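Local coordinates for sulfide-quinone reductase (Aquifex aeolicus, PDB 3HYW), which catalyses the FAD-dependent oxidation of hydrogen sulfide with a quinone as electron acceptor, building polysulfide chains that are released when they grow too long, at residues T31-R36 against E76-I81; E118-I123 against K246-M251; N278-N283 against K420-A425. All coordinates share one frame; numbering follows the deposited sequence.

From the N terminus, contact 1 closes first. It brings the end of strand 29-33 against the start of strand 78-82, where the adenosine of FAD binds. The chain then runs on to contact 2, which closes a longer loop of 122 residues. There the segment after helix 116-119 lies on strand 247-255 of the mixed sheet. Contact 3 comes last and joins the loop before strand 289-291 to the C-terminal tail at 420-425. The three loops follow one another in series, and none nests in or crosses another. Contacts 2 and 3 lie on opposite sides of the chain's centre, with centres about 38 Å apart.

Contact 1: T31-R36 against E76-I81; sequences TLISDR and EKAESI. With FAD (flavin-adenine dinucleotide), chain G; SO4 (sulfate ion), chain N.
I33 meets A78 beside the adenine of FAD. The touching branch of I33, CG2, lies anti to the backbone N, while CG1 takes the place beside that nitrogen (chi1 -54°). CG2 packs on CB of A78 at 4.2 Å and also lies against the backbone O of E76. CB of D35 rests 3.8 Å from CA of K77. No hydrogen bond joins the two segments directly; the cofactor bridges them.

A78 reads the adenine through its backbone. Its N donates to N1A of FAD at 2.9 Å, and its O accepts from N6A of FAD at 3.2 Å. The second bond is nearly straight, at 170°. The ribose is held from the other segment. O2B of FAD lies 2.4 Å from OD1 of D35, a hydrogen bond whose very short length is doubtful. NH1 of R36 donates to the same O2B at 3.1 Å, and O2B sits at the edge of the guanidinium, in its plane. D35 has CG between its backbone N and carbonyl carbon (chi1 61°), which brings OD1 to the ribose. An acid after the second strand that binds the adenosine ribose is a classic Rossmann-fold feature. K77 lays CG 3.5 Å from N6A of FAD. Its NZ hydrogen-bonds to O1 of a sulfate (2.8 Å), probably from the crystallisation liquor. R36 also forms a salt bridge with E127, and E76 bonds to S92.

Strand 29-33 lies between strands 4-8 and 71-74 of the parallel sheet. I33 packs on V6 of strand 4-8. A78 touches I8 of that strand and V88 of strand 87-90.

Contact 2: E118-I123 against K246-M251; sequences ENSTSI and KFTMFM
The segment leaving helix 116-119 runs beside strand 247-251, their touching parts 60° apart in direction, with T121 nearest M249. The strand belongs to the mixed sheet of the pyridine nucleotide-disulphide oxidoreductase fold, between strands 108-110 and 146-150. N of F250 donates to O of T121 at 3.1 Å. In the other direction, N of T121 makes a weak bond to O of T248.

T121 adds a side-chain bond to that same carbonyl. Its OG1 sits between the backbone N and the carbonyl carbon (chi1 61°) and donates to O of T248 at 2.7 Å, in the carbonyl plane and on a lone pair. O of T248 thus takes one firm bond and one weak one from T121. The threonine side chain crosses those of F247 and M249 at about a right angle, with OG1 3.6 Å from CZ of F247.

OG of S120 and OG1 of T248 share a hydrogen bond of 2.7 Å. The serine oxygen also lies in the plane of the F250 ring, at its edge. M249 bends at chi2 and chi3, and its CE packs on CD1 of I123 at 3.9 Å. I123 belongs to the FAD pocket, and M251, further along the strand, touches the bound H2S.

Two waters bridge the segments. One links O of N119 to OG1 of T248. The other accepts from N of I123 at 2.9 Å and donates to O of F250 at 3.3 Å.

Contact 3: N278-N283 against K420-A425; sequences NRCFQN and KDCEGA
Neither segment is a regular helix or strand. Residues 278-281 form a type I beta turn, closed by the bond from N of F281 to O of N278. The loop 420-425 lies against it, and the CA atoms of R279 and C422 come nearest there. N of R279 donates to O of C422 at 3.0 Å, in the carbonyl plane. CA of N278 lies 3.2 Å from O of G424 in a CA-H...O contact.

The covalent link is the disulfide between C280 and C422, with a chi3 of -84°. Both sulfurs stand anti to their own carbonyl carbon, beside the backbone N, which turns the two SG atoms to meet.

R279 reaches alongside the tail loop with its chain extended from CG to NE. NH2 donates to O of D421 at 2.9 Å, and this acceptor lies in the guanidinium plane, at the edge. O of E423 sits over one face of the group, 3.1 Å above the plane and offset toward the rim. OD2 of D421 makes a long salt bridge to NH2 of R279, and a water bridges the same two atoms, weakly on the aspartate side. NE of R279 is held by S428, which also bonds to O of A425. CG of R279 lies 3.3 Å from O of A425.

N278 shapes the turn from within. Its OD1 accepts from N of C280 at 2.9 Å and from N of Q282 at 3.2 Å. The two donors come from opposite faces of the amide plane. CB of N278 lies 3.1 Å from O of C422, a close approach.

The contact lies away from the FAD and quinone sites. The arrangement is an Asx turn at N278 within a beta turn, with a disulfide stapling that turn to the C-terminal tail.

Contact 1: T31-R36 against E76-I81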
loop_
_atom_site.group_PDB
_atom_site.type_symbol
_atom_site.label_atom_id
_atom_site.label_comp_id
_atom_site.label_asym_id
_atom_site.label_seq_id
_atom_site.Cartn_x
_atom_site.Cartn_y
_atom_site.Cartn_z
ATOM N N THR A 31 38.172 -28.087 21.665
ATOM C CA THR A 31 38.471 -26.991 22.560
ATOM C C THR A 31 37.707 -25.763 22.088
ATOM O O THR A 31 37.785 -25.381 20.914
ATOM C CB THR A 31 39.986 -26.697 22.599
ATOM O OG1 THR A 31 40.692 -27.884 22.988
ATOM C CG2 THR A 31 40.304 -25.577 23.582
ATOM N N LEU A 32 36.959 -25.161 23.006
ATOM C CA LEU A 32 36.261 -23.919 22.726
ATOM C C LEU A 32 36.929 -22.781 23.488
ATOM O O LEU A 32 37.112 -22.857 24.710
ATOM C CB LEU A 32 34.776 -24.032 23.086
ATOM C CG LEU A 32 33.842 -22.914 22.594
ATOM C CD1 LEU A 32 32.520 -23.489 22.086
ATOM C CD2 LEU A 32 33.583 -21.894 23.685
ATOM N N ILE A 33 37.293 -21.737 22.748
ATOM C CA ILE A 33 37.910 -20.543 23.311
ATOM C C ILE A 33 36.927 -19.381 23.186
ATOM O O ILE A 33 36.488 -19.056 22.085
ATOM C CB ILE A 33 39.225 -20.168 22.558
ATOM C CG1 ILE A 33 40.200 -21.357 22.516
ATOM C CG2 ILE A 33 39.874 -18.943 23.191
ATOM C CD1 ILE A 33 41.415 -21.136 21.614
ATOM N N SER A 34 36.597 -18.751 24.314
ATOM C CA SER A 34 35.729 -17.577 24.307
ATOM C C SER A 34 36.122 -16.559 25.372
ATOM O O SER A 34 36.508 -16.932 26.479
ATOM C CB SER A 34 34.269 -17.983 24.501
ATOM O OG SER A 34 33.403 -16.907 24.197
ATOM N N ASP A 35 36.014 -15.278 25.025
ATOM C CA ASP A 35 36.346 -14.186 25.943
ATOM C C ASP A 35 35.242 -13.913 26.976
ATOM O O ASP A 35 35.494 -13.303 28.015
ATOM C CB ASP A 35 36.716 -12.903 25.173
ATOM C CG ASP A 35 35.582 -12.377 24.301
ATOM O OD1 ASP A 35 34.585 -13.093 24.091
ATOM O OD2 ASP A 35 35.694 -11.236 23.811
ATOM N N ARG A 36 34.025 -14.360 26.679
ATOM C CA ARG A 36 32.927 -14.274 27.629
ATOM C C ARG A 36 32.782 -15.597 28.371
ATOM O O ARG A 36 32.885 -16.655 27.759
ATOM C CB ARG A 36 31.621 -13.914 26.917
ATOM C CG ARG A 36 31.471 -12.437 26.662
ATOM C CD ARG A 36 30.213 -12.124 25.872
ATOM N NE ARG A 36 30.004 -10.682 25.766
ATOM C CZ ARG A 36 30.512 -9.908 24.810
ATOM N NH1 ARG A 36 31.268 -10.431 23.851
ATOM N NH2 ARG A 36 30.260 -8.603 24.813
ATOM N N GLU A 76 39.372 -17.193 27.535
ATOM C CA GLU A 76 40.313 -16.167 27.110
ATOM C C GLU A 76 39.908 -15.670 25.744
ATOM O O GLU A 76 39.268 -16.385 24.972
ATOM C CB GLU A 76 41.712 -16.754 26.968
ATOM C CG GLU A 76 42.469 -16.939 28.234
ATOM C CD GLU A 76 43.945 -17.105 27.964
ATOM O OE1 GLU A 76 44.593 -16.098 27.604
ATOM O OE2 GLU A 76 44.455 -18.236 28.100
ATOM N N LYS A 77 40.299 -14.440 25.445
ATOM C CA LYS A 77 40.199 -13.913 24.099
ATOM C C LYS A 77 41.260 -14.582 23.225
ATOM O O LYS A 77 42.439 -14.634 23.597
ATOM C CB LYS A 77 40.403 -12.400 24.142
ATOM C CG LYS A 77 40.234 -11.675 22.825
ATOM C CD LYS A 77 40.579 -10.203 23.007
ATOM C CE LYS A 77 41.575 -9.740 21.964
ATOM N NZ LYS A 77 41.716 -8.250 21.941
ATOM N N ALA A 78 40.840 -15.118 22.084
ATOM C CA ALA A 78 41.785 -15.540 21.050
ATOM C C ALA A 78 42.377 -14.294 20.390
ATOM O O ALA A 78 41.643 -13.420 19.928
ATOM C CB ALA A 78 41.113 -16.425 20.025
ATOM N N GLU A 79 43.704 -14.218 20.371
ATOM C CA GLU A 79 44.421 -13.014 19.950
ATOM C C GLU A 79 44.881 -13.086 18.496
ATOM O O GLU A 79 44.717 -12.129 17.737
ATOM C CB GLU A 79 45.613 -12.766 20.885
ATOM C CG GLU A 79 46.443 -11.532 20.570
ATOM C CD GLU A 79 47.613 -11.361 21.526
ATOM O OE1 GLU A 79 48.613 -12.113 21.408
ATOM O OE2 GLU A 79 47.535 -10.461 22.389
ATOM N N SER A 80 45.468 -14.214 18.110
ATOM C CA SER A 80 45.897 -14.391 16.729
ATOM C C SER A 80 45.762 -15.823 16.233
ATOM O O SER A 80 45.615 -16.761 17.019
ATOM C CB SER A 80 47.327 -13.859 16.512
ATOM O OG SER A 80 48.288 -14.638 17.186
ATOM N N ILE A 81 45.796 -15.965 14.913
ATOM C CA ILE A 81 45.737 -17.253 14.243
ATOM C C ILE A 81 46.906 -17.321 13.267
ATOM O O ILE A 81 47.088 -16.419 12.443
ATOM C CB ILE A 81 44.410 -17.426 13.453
ATOM C CG1 ILE A 81 43.198 -17.396 14.393
ATOM C CG2 ILE A 81 44.429 -18.712 12.619
ATOM C CD1 ILE A 81 41.867 -17.136 13.691
HETATM P PA FAD G . 27.583 -14.549 19.058
HETATM O O1A FAD G . 26.421 -15.433 19.432
HETATM O O2A FAD G . 27.531 -13.088 19.388
HETATM O O5B FAD G . 28.872 -15.210 19.733
HETATM C C5B FAD G . 30.203 -14.778 19.503
HETATM C C4B FAD G . 31.043 -15.316 20.650
HETATM O O4B FAD G . 32.431 -15.142 20.367
HETATM C C3B FAD G . 30.778 -14.548 21.935
HETATM O O3B FAD G . 30.738 -15.477 23.024
HETATM C C2B FAD G . 31.976 -13.627 22.058
HETATM O O2B FAD G . 32.251 -13.289 23.416
HETATM C C1B FAD G . 33.076 -14.479 21.454
HETATM N N9A FAD G . 34.256 -13.727 20.946
HETATM C C8A FAD G . 34.258 -12.552 20.280
HETATM N N7A FAD G . 35.540 -12.226 19.976
HETATM C C5A FAD G . 36.337 -13.205 20.466
HETATM C C6A FAD G . 37.714 -13.420 20.470
HETATM N N6A FAD G . 38.549 -12.527 19.891
HETATM N N1A FAD G . 38.215 -14.538 21.059
HETATM C C2A FAD G . 37.402 -15.437 21.640
HETATM N N3A FAD G . 36.072 -15.252 21.653
HETATM C C4A FAD G . 35.519 -14.150 21.069
HETATM N N1 FAD G . 18.711 -13.935 15.169
HETATM C C2 FAD G . 17.528 -14.599 15.087
HETATM O O2 FAD G . 17.424 -15.594 14.342
HETATM N N3 FAD G . 16.448 -14.212 15.807
HETATM C C4 FAD G . 16.532 -13.146 16.629
HETATM O O4 FAD G . 15.452 -12.732 17.356
HETATM C C4X FAD G . 17.731 -12.449 16.728
HETATM N N5 FAD G . 17.807 -11.377 17.548
HETATM C C5X FAD G . 18.964 -10.689 17.667
HETATM C C6 FAD G . 19.021 -9.592 18.533
HETATM C C7 FAD G . 20.196 -8.860 18.668
HETATM C C7M FAD G . 20.211 -7.673 19.613
HETATM C C8 FAD G . 21.319 -9.234 17.926
HETATM C C8M FAD G . 22.632 -8.478 18.020
HETATM C C9 FAD G . 21.252 -10.328 17.059
HETATM C C9A FAD G . 20.076 -11.082 16.924
HETATM N N10 FAD G . 20.006 -12.166 16.095
HETATM C C10 FAD G . 18.839 -12.852 15.983
HETATM C "C1'" FAD G . 21.169 -12.534 15.255
HETATM C "C2'" FAD G . 22.037 -13.723 15.613
HETATM O "O2'" FAD G . 21.224 -14.878 15.860
HETATM C "C3'" FAD G . 22.934 -13.353 16.794
HETATM O "O3'" FAD G . 23.738 -12.202 16.438
HETATM C "C4'" FAD G . 23.837 -14.513 17.190
HETATM O "O4'" FAD G . 24.327 -14.262 18.514
HETATM C "C5'" FAD G . 25.001 -14.666 16.217
HETATM O "O5'" FAD G . 25.772 -15.814 16.558
HETATM P P FAD G . 27.382 -15.826 16.473
HETATM O O1P FAD G . 27.848 -17.168 16.971
HETATM O O2P FAD G . 27.839 -15.343 15.114
HETATM O O3P FAD G . 27.856 -14.665 17.485
HETATM S S SO4 N . 39.332 -9.087 18.724
HETATM O O1 SO4 N . 39.957 -8.378 19.828
HETATM O O2 SO4 N . 38.955 -8.092 17.723
HETATM O O3 SO4 N . 40.256 -10.064 18.156
HETATM O O4 SO4 N . 38.142 -9.769 19.227
#

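Contact 2: E118-I123 against K246-M251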
loop_
_atom_site.group_PDB
_atom_site.type_symbol
_atom_site.label_atom_id
_atom_site.label_comp_id
_atom_site.label_asym_id
_atom_site.label_seq_id
_atom_site.Cartn_x
_atom_site.Cartn_y
_atom_site.Cartn_z
ATOM N N GLU A 118 29.068 7.156 22.323
ATOM C CA GLU A 118 29.007 8.022 23.509
ATOM C C GLU A 118 27.593 8.487 23.874
ATOM O O GLU A 118 27.233 8.520 25.056
ATOM C CB GLU A 118 29.906 9.259 23.338
ATOM C CG GLU A 118 31.398 8.974 23.190
ATOM C CD GLU A 118 31.874 8.984 21.737
ATOM O OE1 GLU A 118 31.138 8.504 20.840
ATOM O OE2 GLU A 118 33.004 9.470 21.499
ATOM N N ASN A 119 26.807 8.860 22.866
ATOM C CA ASN A 119 25.518 9.530 23.088
ATOM C C ASN A 119 24.274 8.672 22.861
ATOM O O ASN A 119 23.189 9.000 23.350
ATOM C CB ASN A 119 25.426 10.797 22.232
ATOM C CG ASN A 119 26.563 11.762 22.497
ATOM O OD1 ASN A 119 27.002 11.924 23.637
ATOM N ND2 ASN A 119 27.043 12.413 21.445
ATOM N N SER A 120 24.425 7.588 22.108
ATOM C CA SER A 120 23.301 6.698 21.836
ATOM C C SER A 120 23.333 5.475 22.751
ATOM O O SER A 120 24.132 5.410 23.693
ATOM C CB SER A 120 23.303 6.277 20.365
ATOM O OG SER A 120 22.038 5.773 19.979
ATOM N N THR A 121 22.443 4.522 22.484
ATOM C CA THR A 121 22.459 3.227 23.161
ATOM C C THR A 121 22.440 2.125 22.116
ATOM O O THR A 121 22.119 2.364 20.954
ATOM C CB THR A 121 21.266 3.037 24.137
ATOM O OG1 THR A 121 20.027 3.102 23.421
ATOM C CG2 THR A 121 21.277 4.088 25.244
ATOM N N SER A 122 22.785 0.913 22.542
ATOM C CA SER A 122 22.780 -0.246 21.675
ATOM C C SER A 122 22.396 -1.477 22.489
ATOM O O SER A 122 22.531 -1.488 23.713
ATOM C CB SER A 122 24.152 -0.425 21.040
ATOM O OG SER A 122 25.093 -0.814 22.019
ATOM N N ILE A 123 21.911 -2.506 21.805
ATOM C CA ILE A 123 21.361 -3.687 22.465
ATOM C C ILE A 123 22.003 -4.980 21.943
ATOM O O ILE A 123 21.472 -6.070 22.153
ATOM C CB ILE A 123 19.813 -3.736 22.332
ATOM C CG1 ILE A 123 19.389 -3.905 20.864
ATOM C CG2 ILE A 123 19.179 -2.474 22.934
ATOM C CD1 ILE A 123 17.877 -3.922 20.637
ATOM N N LYS A 246 15.714 12.901 22.713
ATOM C CA LYS A 246 16.140 12.826 24.107
ATOM C C LYS A 246 16.707 11.435 24.406
ATOM O O LYS A 246 17.619 11.283 25.221
ATOM C CB LYS A 246 14.981 13.167 25.050
ATOM C CG LYS A 246 15.355 13.121 26.523
ATOM C CD LYS A 246 14.325 13.807 27.397
ATOM C CE LYS A 246 14.801 13.849 28.851
ATOM N NZ LYS A 246 15.039 12.476 29.402
ATOM N N PHE A 247 16.163 10.425 23.733
ATOM C CA PHE A 247 16.672 9.062 23.841
ATOM C C PHE A 247 16.810 8.462 22.450
ATOM O O PHE A 247 15.907 8.590 21.626
ATOM C CB PHE A 247 15.748 8.197 24.707
ATOM C CG PHE A 247 16.090 6.728 24.679
ATOM C CD1 PHE A 247 15.591 5.903 23.669
ATOM C CD2 PHE A 247 16.919 6.172 25.654
ATOM C CE1 PHE A 247 15.922 4.541 23.621
ATOM C CE2 PHE A 247 17.244 4.811 25.623
ATOM C CZ PHE A 247 16.748 3.997 24.601
ATOM N N THR A 248 17.944 7.815 22.196
ATOM C CA THR A 248 18.145 7.079 20.949
ATOM C C THR A 248 18.648 5.653 21.183
ATOM O O THR A 248 19.275 5.353 22.205
ATOM C CB THR A 248 19.135 7.794 19.981
ATOM O OG1 THR A 248 20.441 7.828 20.562
ATOM C CG2 THR A 248 18.687 9.214 19.673
ATOM N N MET A 249 18.358 4.783 20.222
ATOM C CA MET A 249 18.919 3.448 20.184
ATOM C C MET A 249 19.213 3.148 18.725
ATOM O O MET A 249 18.294 3.006 17.915
ATOM C CB MET A 249 17.935 2.422 20.765
ATOM C CG MET A 249 18.556 1.078 21.175
ATOM S SD MET A 249 19.317 0.118 19.848
ATOM C CE MET A 249 17.891 -0.421 18.905
ATOM N N PHE A 250 20.497 3.060 18.393
ATOM C CA PHE A 250 20.900 2.724 17.041
ATOM C C PHE A 250 21.690 1.431 16.959
ATOM O O PHE A 250 22.458 1.098 17.864
ATOM C CB PHE A 250 21.642 3.893 16.374
ATOM C CG PHE A 250 20.716 4.910 15.789
ATOM C CD1 PHE A 250 20.342 4.836 14.453
ATOM C CD2 PHE A 250 20.170 5.908 16.587
ATOM C CE1 PHE A 250 19.445 5.749 13.917
ATOM C CE2 PHE A 250 19.284 6.833 16.054
ATOM C CZ PHE A 250 18.923 6.752 14.718
ATOM N N MET A 251 21.457 0.694 15.878
ATOM C CA MET A 251 22.264 -0.471 15.549
ATOM C C MET A 251 23.610 0.001 15.018
ATOM O O MET A 251 23.667 0.958 14.230
ATOM C CB MET A 251 21.577 -1.331 14.487
ATOM C CG MET A 251 20.183 -1.809 14.857
ATOM S SD MET A 251 20.113 -2.779 16.382
ATOM C CE MET A 251 21.164 -4.171 15.961
HETATM O O HOH W 1 20.703 9.589 22.425
HETATM O O HOH W 2 22.103 -1.972 18.946
#

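Contact 3: N278-N283 against K420-A425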
loop_
_atom_site.group_PDB
_atom_site.type_symbol
_atom_site.label_atom_id
_atom_site.label_comp_id
_atom_site.label_asym_id
_atom_site.label_seq_id
_atom_site.Cartn_x
_atom_site.Cartn_y
_atom_site.Cartn_z
ATOM N N ASN A 278 33.741 -20.279 1.392
ATOM C CA ASN A 278 33.053 -20.707 0.180
ATOM C C ASN A 278 31.630 -21.181 0.521
ATOM O O ASN A 278 31.143 -20.914 1.617
ATOM C CB ASN A 278 33.875 -21.769 -0.572
ATOM C CG ASN A 278 34.134 -23.030 0.251
ATOM O OD1 ASN A 278 33.369 -23.381 1.156
ATOM N ND2 ASN A 278 35.212 -23.737 -0.089
ATOM N N ARG A 279 30.976 -21.883 -0.407
ATOM C CA ARG A 279 29.598 -22.364 -0.210
ATOM C C ARG A 279 29.465 -23.326 0.974
ATOM O O ARG A 279 28.389 -23.455 1.572
ATOM C CB ARG A 279 29.094 -23.059 -1.475
ATOM C CG ARG A 279 29.030 -22.158 -2.699
ATOM C CD ARG A 279 28.658 -22.934 -3.947
ATOM N NE ARG A 279 28.561 -22.040 -5.092
ATOM C CZ ARG A 279 28.808 -22.392 -6.347
ATOM N NH1 ARG A 279 28.699 -21.489 -7.311
ATOM N NH2 ARG A 279 29.175 -23.635 -6.641
ATOM N N CYS A 280 30.562 -24.000 1.295
ATOM C CA CYS A 280 30.589 -25.027 2.332
ATOM C C CYS A 280 31.137 -24.449 3.645
ATOM O O CYS A 280 31.480 -25.179 4.571
ATOM C CB CYS A 280 31.400 -26.233 1.842
ATOM S SG CYS A 280 30.682 -26.976 0.338
ATOM N N PHE A 281 31.212 -23.118 3.688
ATOM C CA PHE A 281 31.684 -22.347 4.848
ATOM C C PHE A 281 33.091 -22.714 5.301
ATOM O O PHE A 281 33.447 -22.623 6.480
ATOM C CB PHE A 281 30.625 -22.306 5.959
ATOM C CG PHE A 281 29.533 -21.323 5.657
ATOM C CD1 PHE A 281 28.604 -21.592 4.652
ATOM C CD2 PHE A 281 29.499 -20.085 6.288
ATOM C CE1 PHE A 281 27.627 -20.656 4.312
ATOM C CE2 PHE A 281 28.524 -19.144 5.954
ATOM C CZ PHE A 281 27.581 -19.438 4.975
ATOM N N GLN A 282 33.880 -23.095 4.302
ATOM C CA GLN A 282 35.270 -23.426 4.451
ATOM C C GLN A 282 36.079 -22.323 3.784
ATOM O O GLN A 282 35.680 -21.794 2.746
ATOM C CB GLN A 282 35.504 -24.766 3.751
ATOM C CG GLN A 282 36.943 -25.218 3.581
ATOM C CD GLN A 282 37.020 -26.414 2.657
ATOM O OE1 GLN A 282 36.574 -26.351 1.514
ATOM N NE2 GLN A 282 37.561 -27.519 3.155
ATOM N N ASN A 283 37.213 -21.969 4.382
ATOM C CA ASN A 283 38.131 -21.034 3.735
ATOM C C ASN A 283 38.703 -21.671 2.467
ATOM O O ASN A 283 39.111 -22.829 2.502
ATOM C CB ASN A 283 39.263 -20.641 4.680
ATOM C CG ASN A 283 40.136 -19.547 4.106
ATOM O OD1 ASN A 283 39.696 -18.406 3.928
ATOM N ND2 ASN A 283 41.371 -19.888 3.804
ATOM N N LYS A 420 27.986 -30.313 -4.664
ATOM C CA LYS A 420 28.846 -30.936 -5.670
ATOM C C LYS A 420 30.049 -30.058 -6.030
ATOM O O LYS A 420 31.012 -30.536 -6.636
ATOM C CB LYS A 420 28.035 -31.285 -6.924
ATOM C CG LYS A 420 27.186 -30.136 -7.478
ATOM C CD LYS A 420 26.347 -30.588 -8.673
ATOM C CE LYS A 420 25.316 -29.530 -9.071
ATOM N NZ LYS A 420 24.265 -29.326 -8.020
ATOM N N ASP A 421 29.981 -28.780 -5.662
ATOM C CA ASP A 421 31.074 -27.840 -5.901
ATOM C C ASP A 421 31.038 -26.716 -4.872
ATOM O O ASP A 421 30.218 -25.794 -4.969
ATOM C CB ASP A 421 31.006 -27.268 -7.325
ATOM C CG ASP A 421 32.182 -26.348 -7.652
ATOM O OD1 ASP A 421 33.257 -26.477 -7.022
ATOM O OD2 ASP A 421 32.026 -25.497 -8.554
ATOM N N CYS A 422 31.939 -26.804 -3.897
ATOM C CA CYS A 422 32.024 -25.836 -2.806
ATOM C C CYS A 422 32.530 -24.465 -3.255
ATOM O O CYS A 422 32.293 -23.472 -2.580
ATOM C CB CYS A 422 32.921 -26.366 -1.677
ATOM S SG CYS A 422 32.254 -27.756 -0.709
ATOM N N GLU A 423 33.227 -24.419 -4.390
ATOM C CA GLU A 423 33.843 -23.183 -4.881
ATOM C C GLU A 423 32.810 -22.168 -5.366
ATOM O O GLU A 423 32.072 -22.417 -6.317
ATOM C CB GLU A 423 34.864 -23.494 -5.980
ATOM C CG GLU A 423 35.615 -22.276 -6.501
ATOM C CD GLU A 423 36.558 -22.621 -7.636
ATOM O OE1 GLU A 423 37.568 -23.319 -7.389
ATOM O OE2 GLU A 423 36.290 -22.194 -8.777
ATOM N N GLY A 424 32.778 -21.019 -4.700
ATOM C CA GLY A 424 31.819 -19.962 -4.988
ATOM C C GLY A 424 31.437 -19.248 -3.707
ATOM O O GLY A 424 31.817 -19.675 -2.618
ATOM N N ALA A 425 30.682 -18.161 -3.840
ATOM C CA ALA A 425 30.278 -17.345 -2.703
ATOM C C ALA A 425 29.348 -18.110 -1.754
ATOM O O ALA A 425 28.528 -18.897 -2.207
ATOM C CB ALA A 425 29.599 -16.071 -3.196
HETATM O O HOH W 3 28.719 -25.153 -9.319
#